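Local coordinates for protein DNA polymerase III, beta subunit (Eubacterium rectale, PDB 3T0P) that probably tethers DNA polymerases and other proteins to DNA as a ring-shaped head-to-tail homodimer, giving processivity to replication, at residues C6-L11 and N85-E90; V15-K20 and I54-D59; K20-R25 and L45-M50; C33-A38 and I67-A72; Q201-I206 and F226-T231. All blocks are in the same frame, centred on the assembly; numbering follows the deposited sequence.

Contact 1 of 5, residues C6-L11 and N85-E90; sequences CSKANL and NDVTIE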
# COMPACT_ATOMS: atom_id res chain seq x y z
N CYS B 6 -27.93 8.34 14.05
CA CYS B 6 -27.46 7.07 13.47
C CYS B 6 -26.32 6.54 14.27
O CYS B 6 -25.48 7.33 14.67
CB CYS B 6 -27.00 7.26 12.03
SG CYS B 6 -28.31 7.74 10.89
N SER B 7 -26.17 5.20 14.33
CA SER B 7 -24.97 4.62 14.93
C SER B 7 -23.83 4.92 13.98
O SER B 7 -24.06 4.90 12.78
CB SER B 7 -25.12 3.12 15.18
OG SER B 7 -24.57 2.34 14.13
N LYS B 8 -22.65 5.25 14.50
CA LYS B 8 -21.48 5.59 13.68
C LYS B 8 -21.12 4.44 12.73
O LYS B 8 -20.77 4.70 11.59
CB LYS B 8 -20.28 5.96 14.59
CG LYS B 8 -18.96 6.28 13.86
CD LYS B 8 -18.07 5.04 13.72
CE LYS B 8 -16.73 5.27 13.08
NZ LYS B 8 -15.73 5.80 14.05
N ALA B 9 -21.19 3.17 13.21
CA ALA B 9 -20.80 2.00 12.41
C ALA B 9 -21.71 1.83 11.21
O ALA B 9 -21.23 1.54 10.12
CB ALA B 9 -20.82 0.75 13.27
N ASN B 10 -23.01 2.11 11.38
CA ASN B 10 -23.96 1.99 10.28
C ASN B 10 -23.73 3.09 9.28
O ASN B 10 -23.78 2.85 8.08
CB ASN B 10 -25.39 2.02 10.84
CG ASN B 10 -25.79 0.73 11.49
OD1 ASN B 10 -25.25 -0.33 11.19
ND2 ASN B 10 -26.82 0.75 12.31
N LEU B 11 -23.44 4.30 9.77
CA LEU B 11 -23.21 5.46 8.92
C LEU B 11 -21.91 5.27 8.17
O LEU B 11 -21.87 5.56 6.99
CB LEU B 11 -23.21 6.72 9.80
CG LEU B 11 -23.31 8.10 9.16
CD1 LEU B 11 -24.53 8.22 8.21
CD2 LEU B 11 -23.40 9.15 10.25
N ASN B 85 -20.15 5.97 18.72
CA ASN B 85 -21.35 6.30 19.45
C ASN B 85 -22.39 6.79 18.46
O ASN B 85 -22.18 6.64 17.26
CB ASN B 85 -21.04 7.35 20.50
CG ASN B 85 -21.93 7.26 21.73
OD1 ASN B 85 -23.17 7.14 21.64
ND2 ASN B 85 -21.32 7.33 22.90
N ASP B 86 -23.52 7.32 18.93
CA ASP B 86 -24.55 7.81 18.02
C ASP B 86 -24.15 9.13 17.45
O ASP B 86 -23.62 10.00 18.15
CB ASP B 86 -25.89 7.92 18.72
CG ASP B 86 -26.49 6.59 19.06
OD1 ASP B 86 -26.10 5.56 18.42
OD2 ASP B 86 -27.37 6.55 19.94
N VAL B 87 -24.35 9.27 16.17
CA VAL B 87 -24.01 10.48 15.44
C VAL B 87 -25.30 11.23 15.15
O VAL B 87 -26.24 10.65 14.59
CB VAL B 87 -23.24 10.13 14.14
CG1 VAL B 87 -22.96 11.38 13.32
CG2 VAL B 87 -21.93 9.39 14.46
N THR B 88 -25.34 12.51 15.49
CA THR B 88 -26.47 13.36 15.15
C THR B 88 -26.04 14.24 13.98
O THR B 88 -24.94 14.82 13.98
CB THR B 88 -26.95 14.16 16.38
OG1 THR B 88 -27.29 13.22 17.40
CG2 THR B 88 -28.17 15.04 16.06
N ILE B 89 -26.92 14.32 12.99
CA ILE B 89 -26.77 15.18 11.83
C ILE B 89 -27.96 16.13 11.84
O ILE B 89 -29.11 15.68 11.79
CB ILE B 89 -26.65 14.44 10.47
CG1 ILE B 89 -25.49 13.39 10.49
CG2 ILE B 89 -26.46 15.47 9.32
CD1 ILE B 89 -25.46 12.45 9.26
N GLU B 90 -27.67 17.43 11.90
CA GLU B 90 -28.66 18.49 11.92
C GLU B 90 -28.30 19.55 10.89
O GLU B 90 -27.15 19.99 10.83
CB GLU B 90 -28.76 19.09 13.32
CG GLU B 90 -30.01 19.94 13.50
CD GLU B 90 -30.56 20.06 14.91
OE1 GLU B 90 -29.89 19.62 15.87
OE2 GLU B 90 -31.69 20.59 15.04

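Contact 2 of 5, residues V15-K20 and I54-D59; sequences VNIVSK and IETIID. With EDO (1,2-ethanediol), chain X.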
# COMPACT_ATOMS: atom_id res chain seq x y z
N VAL B 15 -21.43 5.21 4.09
CA VAL B 15 -20.64 6.20 3.33
C VAL B 15 -19.54 5.48 2.54
O VAL B 15 -19.24 5.89 1.43
CB VAL B 15 -20.07 7.40 4.16
CG1 VAL B 15 -21.15 8.04 5.03
CG2 VAL B 15 -18.85 7.00 4.99
N ASN B 16 -18.98 4.40 3.10
CA ASN B 16 -17.95 3.58 2.45
C ASN B 16 -18.50 2.84 1.24
O ASN B 16 -17.74 2.53 0.33
CB ASN B 16 -17.36 2.59 3.44
CG ASN B 16 -16.31 3.17 4.35
OD1 ASN B 16 -15.83 4.29 4.18
ND2 ASN B 16 -15.92 2.39 5.35
N ILE B 17 -19.79 2.55 1.21
CA ILE B 17 -20.40 1.88 0.07
C ILE B 17 -20.70 2.90 -1.05
O ILE B 17 -20.25 2.71 -2.17
CB ILE B 17 -21.65 1.07 0.51
CG1 ILE B 17 -21.20 -0.19 1.32
CG2 ILE B 17 -22.51 0.68 -0.70
CD1 ILE B 17 -22.31 -0.89 2.09
N VAL B 18 -21.43 3.98 -0.74
CA VAL B 18 -21.88 4.95 -1.74
C VAL B 18 -20.73 5.76 -2.34
O VAL B 18 -20.85 6.19 -3.48
CB VAL B 18 -23.04 5.88 -1.25
CG1 VAL B 18 -24.26 5.05 -0.88
CG2 VAL B 18 -22.61 6.78 -0.09
N SER B 19 -19.62 5.91 -1.61
CA SER B 19 -18.41 6.61 -2.07
C SER B 19 -17.82 6.02 -3.36
O SER B 19 -17.11 6.73 -4.07
CB SER B 19 -17.33 6.58 -0.99
OG SER B 19 -17.71 7.49 0.03
N LYS B 20 -18.10 4.74 -3.67
CA LYS B 20 -17.60 4.09 -4.89
C LYS B 20 -18.24 4.66 -6.16
O LYS B 20 -17.77 4.35 -7.24
CB LYS B 20 -17.81 2.57 -4.83
CG LYS B 20 -16.62 1.86 -4.19
CD LYS B 20 -16.45 2.21 -2.72
CE LYS B 20 -15.35 1.46 -2.04
NZ LYS B 20 -15.21 1.91 -0.62
N ILE B 54 -25.34 4.58 -6.64
CA ILE B 54 -25.31 3.67 -5.50
C ILE B 54 -26.18 4.31 -4.43
O ILE B 54 -26.05 5.49 -4.11
CB ILE B 54 -23.91 3.22 -4.98
CG1 ILE B 54 -23.02 2.68 -6.11
CG2 ILE B 54 -24.07 2.15 -3.88
CD1 ILE B 54 -21.58 2.43 -5.71
N GLU B 55 -27.02 3.48 -3.84
CA GLU B 55 -28.01 3.79 -2.82
C GLU B 55 -27.90 2.79 -1.70
O GLU B 55 -27.76 1.59 -1.95
CB GLU B 55 -29.37 3.66 -3.49
CG GLU B 55 -30.50 4.48 -2.94
CD GLU B 55 -31.71 4.22 -3.81
OE1 GLU B 55 -32.28 3.11 -3.71
OE2 GLU B 55 -31.99 5.06 -4.70
N THR B 56 -27.98 3.25 -0.47
CA THR B 56 -27.90 2.36 0.68
C THR B 56 -28.79 2.92 1.79
O THR B 56 -29.01 4.14 1.88
CB THR B 56 -26.41 2.12 1.06
OG1 THR B 56 -26.28 0.89 1.77
CG2 THR B 56 -25.80 3.26 1.85
N ILE B 57 -29.39 2.00 2.57
CA ILE B 57 -30.29 2.36 3.67
C ILE B 57 -29.51 2.27 4.97
O ILE B 57 -28.84 1.26 5.22
CB ILE B 57 -31.59 1.51 3.70
CG1 ILE B 57 -32.43 1.68 2.40
CG2 ILE B 57 -32.44 1.78 4.95
CD1 ILE B 57 -33.12 3.07 2.18
N ILE B 58 -29.56 3.35 5.75
CA ILE B 58 -28.88 3.45 7.06
C ILE B 58 -29.92 3.30 8.14
O ILE B 58 -30.96 3.96 8.09
CB ILE B 58 -28.10 4.79 7.21
CG1 ILE B 58 -27.13 5.04 6.04
CG2 ILE B 58 -27.38 4.90 8.55
CD1 ILE B 58 -26.15 3.89 5.69
N ASP B 59 -29.65 2.41 9.12
CA ASP B 59 -30.54 2.27 10.28
C ASP B 59 -30.32 3.49 11.14
O ASP B 59 -29.19 3.93 11.32
CB ASP B 59 -30.28 0.96 11.05
CG ASP B 59 -30.73 -0.30 10.33
OD1 ASP B 59 -31.94 -0.41 10.01
OD2 ASP B 59 -29.88 -1.20 10.11
C1 EDO X . -32.80 -0.75 -0.62
O1 EDO X . -31.58 -1.49 -0.83
C2 EDO X . -32.78 0.58 -1.36
O2 EDO X . -31.48 1.18 -1.25

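Contact 3 of 5, residues K20-R25 and L45-M50; sequences KAVPTR and LMANDM. With ACT (acetate ion), chain S.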
# COMPACT_ATOMS: atom_id res chain seq x y z
N LYS B 20 -18.10 4.74 -3.67
CA LYS B 20 -17.60 4.09 -4.89
C LYS B 20 -18.24 4.66 -6.16
O LYS B 20 -17.77 4.35 -7.24
CB LYS B 20 -17.81 2.57 -4.83
CG LYS B 20 -16.62 1.86 -4.19
CD LYS B 20 -16.45 2.21 -2.72
CE LYS B 20 -15.35 1.46 -2.04
NZ LYS B 20 -15.21 1.91 -0.62
N ALA B 21 -19.30 5.50 -6.03
CA ALA B 21 -19.98 6.14 -7.16
C ALA B 21 -19.67 7.62 -7.21
O ALA B 21 -20.21 8.34 -8.07
CB ALA B 21 -21.48 5.93 -7.06
N VAL B 22 -18.83 8.09 -6.28
CA VAL B 22 -18.42 9.50 -6.22
C VAL B 22 -17.23 9.68 -7.18
O VAL B 22 -16.23 8.98 -7.01
CB VAL B 22 -18.12 10.01 -4.77
CG1 VAL B 22 -17.55 11.42 -4.78
CG2 VAL B 22 -19.37 9.95 -3.89
N PRO B 23 -17.31 10.58 -8.20
CA PRO B 23 -16.18 10.73 -9.13
C PRO B 23 -14.87 11.14 -8.45
O PRO B 23 -14.83 11.99 -7.56
CB PRO B 23 -16.65 11.78 -10.13
CG PRO B 23 -18.13 11.83 -9.98
CD PRO B 23 -18.43 11.47 -8.57
N THR B 24 -13.82 10.44 -8.84
CA THR B 24 -12.43 10.59 -8.36
C THR B 24 -11.92 12.03 -8.55
O THR B 24 -11.41 12.63 -7.62
CB THR B 24 -11.50 9.60 -9.10
OG1 THR B 24 -12.24 8.45 -9.56
CG2 THR B 24 -10.33 9.17 -8.24
N ARG B 25 -12.11 12.57 -9.77
CA ARG B 25 -11.73 13.91 -10.19
C ARG B 25 -12.76 14.39 -11.19
O ARG B 25 -12.99 13.71 -12.19
CB ARG B 25 -10.30 13.92 -10.79
N LEU B 45 -28.68 6.96 1.86
CA LEU B 45 -27.46 7.61 1.38
C LEU B 45 -27.40 7.37 -0.09
O LEU B 45 -27.72 6.27 -0.52
CB LEU B 45 -26.19 7.11 2.04
CG LEU B 45 -25.98 7.42 3.50
CD1 LEU B 45 -24.60 6.98 3.93
CD2 LEU B 45 -26.18 8.90 3.81
N MSE B 46 -26.96 8.35 -0.87
CA MSE B 46 -26.93 8.20 -2.32
C MSE B 46 -25.77 8.95 -2.95
O MSE B 46 -25.46 10.07 -2.55
CB MSE B 46 -28.25 8.73 -2.89
CG MSE B 46 -28.54 8.32 -4.32
SE MSE B 46 -30.31 9.00 -4.98
CE MSE B 46 -31.42 8.65 -3.39
N ALA B 47 -25.12 8.32 -3.93
CA ALA B 47 -24.10 8.91 -4.78
C ALA B 47 -24.39 8.54 -6.23
O ALA B 47 -24.82 7.42 -6.51
CB ALA B 47 -22.71 8.49 -4.37
N ASN B 48 -24.31 9.53 -7.12
CA ASN B 48 -24.60 9.32 -8.53
C ASN B 48 -23.65 10.10 -9.41
O ASN B 48 -23.55 11.31 -9.25
CB ASN B 48 -26.06 9.71 -8.83
CG ASN B 48 -26.51 9.33 -10.21
OD1 ASN B 48 -25.88 8.52 -10.89
ND2 ASN B 48 -27.61 9.90 -10.65
N ASP B 49 -22.99 9.42 -10.36
CA ASP B 49 -22.09 10.08 -11.31
C ASP B 49 -22.73 10.18 -12.71
O ASP B 49 -22.05 10.56 -13.66
CB ASP B 49 -20.73 9.37 -11.38
CG ASP B 49 -20.75 7.97 -11.96
OD1 ASP B 49 -21.32 7.79 -13.04
OD2 ASP B 49 -20.15 7.07 -11.34
N MSE B 50 -24.04 9.85 -12.82
CA MSE B 50 -24.90 9.86 -14.03
C MSE B 50 -24.79 8.56 -14.83
O MSE B 50 -25.70 8.25 -15.61
CB MSE B 50 -24.67 11.08 -14.94
CG MSE B 50 -24.86 12.41 -14.23
SE MSE B 50 -26.55 12.61 -13.25
CE MSE B 50 -27.74 12.89 -14.84
C ACT S . -27.74 6.24 -12.89
O ACT S . -27.94 7.46 -12.82
OXT ACT S . -27.24 5.71 -11.95
CH3 ACT S . -28.14 5.40 -14.08

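Contact 4 of 5, residues C33-A38 and I67-A72; sequences CILIDA and IIALDA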
# COMPACT_ATOMS: atom_id res chain seq x y z
N CYS B 33 -20.57 15.16 -4.00
CA CYS B 33 -21.38 15.03 -2.78
C CYS B 33 -22.05 13.67 -2.64
O CYS B 33 -22.30 12.96 -3.61
CB CYS B 33 -22.42 16.14 -2.69
SG CYS B 33 -21.73 17.81 -2.62
N ILE B 34 -22.41 13.36 -1.38
CA ILE B 34 -23.24 12.24 -0.97
C ILE B 34 -24.58 12.86 -0.59
O ILE B 34 -24.62 13.81 0.19
CB ILE B 34 -22.61 11.42 0.19
CG1 ILE B 34 -21.45 10.56 -0.31
CG2 ILE B 34 -23.68 10.54 0.89
CD1 ILE B 34 -20.55 10.05 0.78
N LEU B 35 -25.68 12.35 -1.13
CA LEU B 35 -26.98 12.82 -0.73
C LEU B 35 -27.49 12.04 0.49
O LEU B 35 -27.45 10.81 0.50
CB LEU B 35 -27.99 12.69 -1.87
CG LEU B 35 -29.35 13.30 -1.60
CD1 LEU B 35 -29.30 14.81 -1.73
CD2 LEU B 35 -30.39 12.71 -2.52
N ILE B 36 -28.00 12.76 1.49
CA ILE B 36 -28.68 12.16 2.62
C ILE B 36 -30.17 12.45 2.39
O ILE B 36 -30.57 13.62 2.43
CB ILE B 36 -28.20 12.60 4.02
CG1 ILE B 36 -26.67 12.49 4.18
CG2 ILE B 36 -28.94 11.82 5.12
CD1 ILE B 36 -26.16 13.25 5.34
N ASP B 37 -30.95 11.42 2.06
CA ASP B 37 -32.39 11.58 1.86
C ASP B 37 -33.11 10.93 3.03
O ASP B 37 -33.13 9.71 3.16
CB ASP B 37 -32.84 10.98 0.51
CG ASP B 37 -34.28 11.31 0.12
OD1 ASP B 37 -35.12 11.49 1.03
OD2 ASP B 37 -34.56 11.38 -1.08
N ALA B 38 -33.66 11.76 3.90
CA ALA B 38 -34.46 11.34 5.04
C ALA B 38 -35.84 12.01 4.96
O ALA B 38 -36.39 12.41 5.98
CB ALA B 38 -33.74 11.71 6.32
N ILE B 67 -33.55 16.61 3.51
CA ILE B 67 -32.57 16.23 2.50
C ILE B 67 -31.42 17.22 2.52
O ILE B 67 -31.65 18.43 2.62
CB ILE B 67 -33.22 16.13 1.07
CG1 ILE B 67 -34.39 15.11 1.04
CG2 ILE B 67 -32.19 15.76 0.02
CD1 ILE B 67 -35.31 15.18 -0.22
N ILE B 68 -30.19 16.72 2.37
CA ILE B 68 -28.97 17.53 2.26
C ILE B 68 -27.95 16.76 1.42
O ILE B 68 -27.94 15.53 1.45
CB ILE B 68 -28.39 17.93 3.67
CG1 ILE B 68 -27.41 19.11 3.57
CG2 ILE B 68 -27.73 16.77 4.43
CD1 ILE B 68 -28.03 20.43 3.78
N ALA B 69 -27.07 17.48 0.71
CA ALA B 69 -25.91 16.96 -0.01
C ALA B 69 -24.67 17.45 0.71
O ALA B 69 -24.56 18.63 0.99
CB ALA B 69 -25.89 17.42 -1.47
N LEU B 70 -23.77 16.54 1.06
CA LEU B 70 -22.53 16.88 1.77
C LEU B 70 -21.37 16.42 0.95
O LEU B 70 -21.48 15.38 0.30
CB LEU B 70 -22.50 16.22 3.16
CG LEU B 70 -23.59 16.60 4.15
CD1 LEU B 70 -23.47 15.78 5.44
CD2 LEU B 70 -23.57 18.08 4.44
N ASP B 71 -20.24 17.16 1.00
CA ASP B 71 -19.02 16.78 0.30
C ASP B 71 -18.67 15.37 0.73
O ASP B 71 -18.54 15.13 1.92
CB ASP B 71 -17.87 17.76 0.61
CG ASP B 71 -16.60 17.37 -0.12
OD1 ASP B 71 -16.51 17.63 -1.34
OD2 ASP B 71 -15.74 16.69 0.49
N ALA B 72 -18.55 14.44 -0.22
CA ALA B 72 -18.28 13.04 0.07
C ALA B 72 -16.98 12.84 0.85
O ALA B 72 -16.98 12.05 1.80
CB ALA B 72 -18.24 12.24 -1.22

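Contact 5 of 5, residues Q201-I206 and F226-T231; sequences QEISKI and FEFENT. With EDO (1,2-ethanediol), chain X.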
# COMPACT_ATOMS: atom_id res chain seq x y z
N GLN B 201 -15.89 -2.71 -11.80
CA GLN B 201 -14.74 -2.44 -10.92
C GLN B 201 -15.21 -1.90 -9.57
O GLN B 201 -14.74 -2.37 -8.53
CB GLN B 201 -13.77 -1.44 -11.56
CG GLN B 201 -12.91 -2.02 -12.66
CD GLN B 201 -12.23 -0.94 -13.49
OE1 GLN B 201 -12.66 0.22 -13.56
NE2 GLN B 201 -11.17 -1.33 -14.19
N GLU B 202 -16.16 -0.96 -9.57
CA GLU B 202 -16.67 -0.36 -8.32
C GLU B 202 -17.50 -1.36 -7.51
O GLU B 202 -17.41 -1.36 -6.28
CB GLU B 202 -17.49 0.91 -8.62
CG GLU B 202 -16.67 2.04 -9.25
CD GLU B 202 -15.34 2.35 -8.59
OE1 GLU B 202 -15.31 2.47 -7.34
OE2 GLU B 202 -14.32 2.43 -9.31
N ILE B 203 -18.26 -2.22 -8.18
CA ILE B 203 -19.07 -3.21 -7.46
C ILE B 203 -18.15 -4.29 -6.80
O ILE B 203 -18.48 -4.77 -5.71
CB ILE B 203 -20.23 -3.77 -8.32
CG1 ILE B 203 -21.34 -4.30 -7.43
CG2 ILE B 203 -19.80 -4.77 -9.34
CD1 ILE B 203 -22.69 -4.14 -8.01
N SER B 204 -16.98 -4.61 -7.43
CA SER B 204 -15.98 -5.50 -6.87
C SER B 204 -15.51 -5.02 -5.48
O SER B 204 -15.29 -5.83 -4.59
CB SER B 204 -14.76 -5.59 -7.79
OG SER B 204 -14.98 -6.58 -8.77
N LYS B 205 -15.39 -3.70 -5.31
CA LYS B 205 -14.93 -3.07 -4.07
C LYS B 205 -15.99 -3.07 -2.95
O LYS B 205 -15.62 -2.86 -1.80
CB LYS B 205 -14.52 -1.61 -4.35
CG LYS B 205 -13.31 -1.45 -5.27
CD LYS B 205 -13.08 0.03 -5.51
CE LYS B 205 -12.04 0.30 -6.55
NZ LYS B 205 -11.99 1.76 -6.87
N ILE B 206 -17.30 -3.23 -3.25
CA ILE B 206 -18.30 -3.16 -2.18
C ILE B 206 -18.99 -4.49 -1.90
O ILE B 206 -19.73 -4.59 -0.92
CB ILE B 206 -19.33 -2.04 -2.42
CG1 ILE B 206 -20.10 -2.18 -3.76
CG2 ILE B 206 -18.67 -0.68 -2.26
CD1 ILE B 206 -21.31 -1.23 -3.89
N PHE B 226 -28.20 -4.12 -9.43
CA PHE B 226 -27.65 -5.11 -8.52
C PHE B 226 -28.16 -4.82 -7.13
O PHE B 226 -27.99 -3.70 -6.67
CB PHE B 226 -26.10 -5.06 -8.51
CG PHE B 226 -25.43 -5.27 -9.83
CD1 PHE B 226 -25.20 -4.20 -10.69
CD2 PHE B 226 -24.95 -6.53 -10.19
CE1 PHE B 226 -24.56 -4.40 -11.91
CE2 PHE B 226 -24.30 -6.72 -11.40
CZ PHE B 226 -24.12 -5.65 -12.26
N GLU B 227 -28.78 -5.80 -6.47
CA GLU B 227 -29.22 -5.64 -5.08
C GLU B 227 -28.53 -6.67 -4.21
O GLU B 227 -28.49 -7.83 -4.57
CB GLU B 227 -30.73 -5.79 -4.89
CG GLU B 227 -31.61 -5.11 -5.91
CD GLU B 227 -33.04 -5.19 -5.44
OE1 GLU B 227 -33.50 -6.31 -5.14
OE2 GLU B 227 -33.65 -4.12 -5.21
N PHE B 228 -28.01 -6.24 -3.09
CA PHE B 228 -27.34 -7.08 -2.12
C PHE B 228 -27.34 -6.35 -0.80
O PHE B 228 -27.11 -5.14 -0.77
CB PHE B 228 -25.90 -7.46 -2.58
CG PHE B 228 -24.97 -6.29 -2.79
CD1 PHE B 228 -25.06 -5.50 -3.94
CD2 PHE B 228 -24.02 -5.95 -1.82
CE1 PHE B 228 -24.22 -4.39 -4.12
CE2 PHE B 228 -23.17 -4.85 -2.01
CZ PHE B 228 -23.26 -4.09 -3.16
N GLU B 229 -27.66 -7.08 0.29
CA GLU B 229 -27.74 -6.60 1.67
C GLU B 229 -28.68 -5.38 1.71
O GLU B 229 -29.84 -5.55 1.34
CB GLU B 229 -26.34 -6.33 2.26
CG GLU B 229 -25.40 -7.51 2.07
CD GLU B 229 -23.93 -7.32 2.44
OE1 GLU B 229 -23.44 -6.17 2.44
OE2 GLU B 229 -23.26 -8.36 2.66
N ASN B 230 -28.21 -4.17 2.03
CA ASN B 230 -29.09 -3.00 2.07
C ASN B 230 -28.71 -1.97 1.01
O ASN B 230 -29.03 -0.78 1.15
CB ASN B 230 -29.06 -2.36 3.47
CG ASN B 230 -29.92 -3.11 4.45
OD1 ASN B 230 -31.16 -3.04 4.41
ND2 ASN B 230 -29.27 -3.91 5.29
N THR B 231 -28.07 -2.45 -0.07
CA THR B 231 -27.52 -1.65 -1.16
C THR B 231 -28.14 -1.97 -2.50
O THR B 231 -28.47 -3.12 -2.79
CB THR B 231 -26.00 -1.88 -1.19
OG1 THR B 231 -25.49 -1.49 0.08
CG2 THR B 231 -25.28 -1.08 -2.27
C1 EDO X . -32.80 -0.75 -0.62
O1 EDO X . -31.58 -1.49 -0.83
C2 EDO X . -32.78 0.58 -1.36
O2 EDO X . -31.48 1.18 -1.25
O HOH W 1 -20.74 -4.13 1.83

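Contact 1 of 5, residues C6-L11 and N85-E90
Cys6 and Val87 form an antiparallel hydrogen-bonded pair, and their backbones supply two of the three bonds between the segments. Cys6 N donates to Val87 O over 2.9 Å; Val87 N answers to Cys6 O at 2.7 Å, almost straight with an N-H...O angle of 174°. Beyond the non-hydrogen-bonded pair of Ser7 and Asp86, Lys8 N still reaches Asn85 O at 3.1 Å, but the bond bends to 143° as the chain leaves the sheet. Ser7 acts as N-cap, its OG accepting from Asn10 N at 3.2 Å. Separately, within the other segment, Asn85 OD1 takes Asp86 N at 2.7 Å in the carbonyl plane, on a lone pair.

Apolar contact centres on Val87, whose two methyls serve different partners. CG1, anti to the backbone N (chi1 176°), meets Leu11 CD2 at 3.8 Å, the two side chains crossing at about a right angle, whereas Val87 CG2 lies 3.8 Å from Lys8 CB. Leu11 CD2 also meets Ile89 CD1 tip to tip, 4.0 Å apart, and Phe75 and Val79 of helix 72-81 cover the same leucine.

As for charge, Lys8 bends away to place NZ at Leu82 O and in a salt bridge with Asp84. A strand running straight into a helix, packed beside the partner strand, is the sheet-and-helix build of domains in this DNA-encircling ring family.

Contact 2 of 5, residues V15-K20 and I54-D59
Val18 turns CG1 anti to its own carbonyl carbon (chi1 -60°), and Thr56 sets OG1 anti to the backbone N (chi1 -156°), which leaves CG2 in the crowded position between backbone N and carbonyl carbon; together these settings bring Val18 CG1 within 3.6 Å of Thr56 CG2. The contact is helix-on-sheet packing within the N-terminal domain of the beta subunit: the C-terminal part of helix 8-18 lies on strand 52-58, in the eight-stranded sheet that continues into the central domain.

Ile54 gives the helix its broadest apolar patch. Its CG2 meets Ile17 CG2 at 3.8 Å with the two side chains crossing at about a right angle, and sits 4.2 Å from Val18 CG1. The other branch of Ile54 ends in CD1, which touches Lys20 CB at 3.9 Å and lies near Ile17 O. Val18 CG1 also rests against the strand backbone, 3.7 Å from Ile54 O, so this one methyl touches both a strand carbonyl and the Thr56 methyl.

Thr56 OG1 pairs with Thr231 OG1 and Asn230 O, where the two domains share the sheet, and Lys20 folds back to set NZ 2.8 Å from Asn16 O in its carbonyl plane. Val15 O accepts both Ser19 N and Ser19 OG, which reach it from opposite faces of the carbonyl plane, with Ser19 OG at 2.6 Å.

Contact 3 of 5, residues K20-R25 and L45-M50
Ala47 CB nestles against two residues of the loop, 3.7 Å from Val22 CG2 and 3.9 Å from Ala21 CB. Val22 reaches it with the methyl beside its backbone N, although the CB bond itself points away from the strand. Ala21 CB also rests 3.7 Å from Ala47 O, so a small side chain sits close on strand backbone. Here the loop that leaves helix 8-18 is laid over the end of strand 43-48, next to the hairpin turn leading into strand 52-58 of the N-terminal domain. At that turn Pro23 CG touches Asp49 CB at 3.8 Å, and Ala21 O approaches the same CB to 3.5 Å. The carboxylate of Asp49 is held from outside: OD2 in a salt bridge to Lys198 of the central domain, OD1 by the backbone N of Glu51 and Leu52. Asn48 shapes the chain as an Asx turn, its OD1 accepting Met50 N at 3.0 Å from 67° above the amide plane, while ND2 donates to Ser117 O.

Contact 4 of 5, residues C33-A38 and I67-A72
Ile34 and Leu70 exchange one pair of backbone bonds and Ile36 and Ile68 another, which fixes the antiparallel register. Ile34 N reaches Leu70 O at 2.8 Å; Ile36 N meets Ile68 O at 2.8 Å. The return bonds are longer, with Ile68 N 3.1 Å from Ile36 O. CA-H...O contacts such as Ala69 CA to Ile34 O (3.4 Å) add to the seam.

Apolar contacts divide between the two faces. On one, Ile36 CD1 meets Leu70 CD1 at 3.7 Å and Ile36 lies alongside Ile68. On the other, Leu35, with CG anti to the backbone N (chi1 -173°), brings CD1 3.5 Å from Ile67 CG2. Ile67 CG1 runs alongside Asp37, 3.7 Å from OD1, an oxygen bonded to Ser39 OG. An alanine in place of Ile67 is likely to leave Leu35 CD1 and the flank of Asp37 without their apolar cover.

Past the strand, Ile34 CG1 reaches Ala72 CB of helix 72-81, whose N-cap is Asp71, with OD2 accepting Ile74 N. The axes of segments 33-38 and 67-71 approach to 4.3 Å and, strand 66-71 being outermost in its sheet within the chain, this is antiparallel edge pairing in the N-terminal domain of the DNA-encircling ring.

Contact 5 of 5, residues Q201-I206 and F226-T231
Ile203 CD1 sits over one face of the Phe226 ring in a CH-pi contact, 3.9 Å from the centroid and 29° off the ring normal. This is helix-on-sheet packing in the central domain: helix 197-206 lies against strand 223-228, and the axes of segments 201-206 and 226-228 run within 4° of each other, 11.7 Å apart at closest approach. Ile206 approaches Phe228 differently, its CD1 meeting CZ at the ring edge, in plane, 3.5 Å away. CG1 of Ile206 lies between backbone N and carbonyl carbon (chi1 57°), which sends the branch toward that edge. Replacing Phe228 with an alanine would probably leave Ile206 CD1 without its ring partner and open a gap between helix and strand.

Outward, Val233 of the next strand touches both isoleucines and both phenylalanines, while Leu135 and Ile139 of helix 132-140 close on Phe226 and Ile203. Phe228 opens a type II' turn ending at Thr231; Thr231 N donates to Phe228 O at 2.9 Å and Thr231 CB stands 4.0 Å above the Phe228 ring plane.

Contacts 2 to 5 all reach one eight-stranded antiparallel sheet that runs from the N-terminal into the central domain, and contact 1 packs against it from the neighbouring five-stranded sheet, where Ile89 CD1 meets Ile36 CD1 of contact 4 at 4.1 Å. The domain junction falls between contacts 2 and 5, whose centres are 9 Å apart: Ile57 N lies 3.2 Å from Asn230 O, a probable hydrogen bond, and Ile17 CG2 packs on Thr231 CG2 at 3.6 Å. A 1,2-ethanediol, probably from the crystallisation liquor, touches both through weak bonds at Glu55 and Asn230. Contacts 2 and 3 share Lys20, whose aliphatic chain meets Ile206 of contact 5. Contacts 4 and 5 remain about 11 Å apart at their nearest atoms.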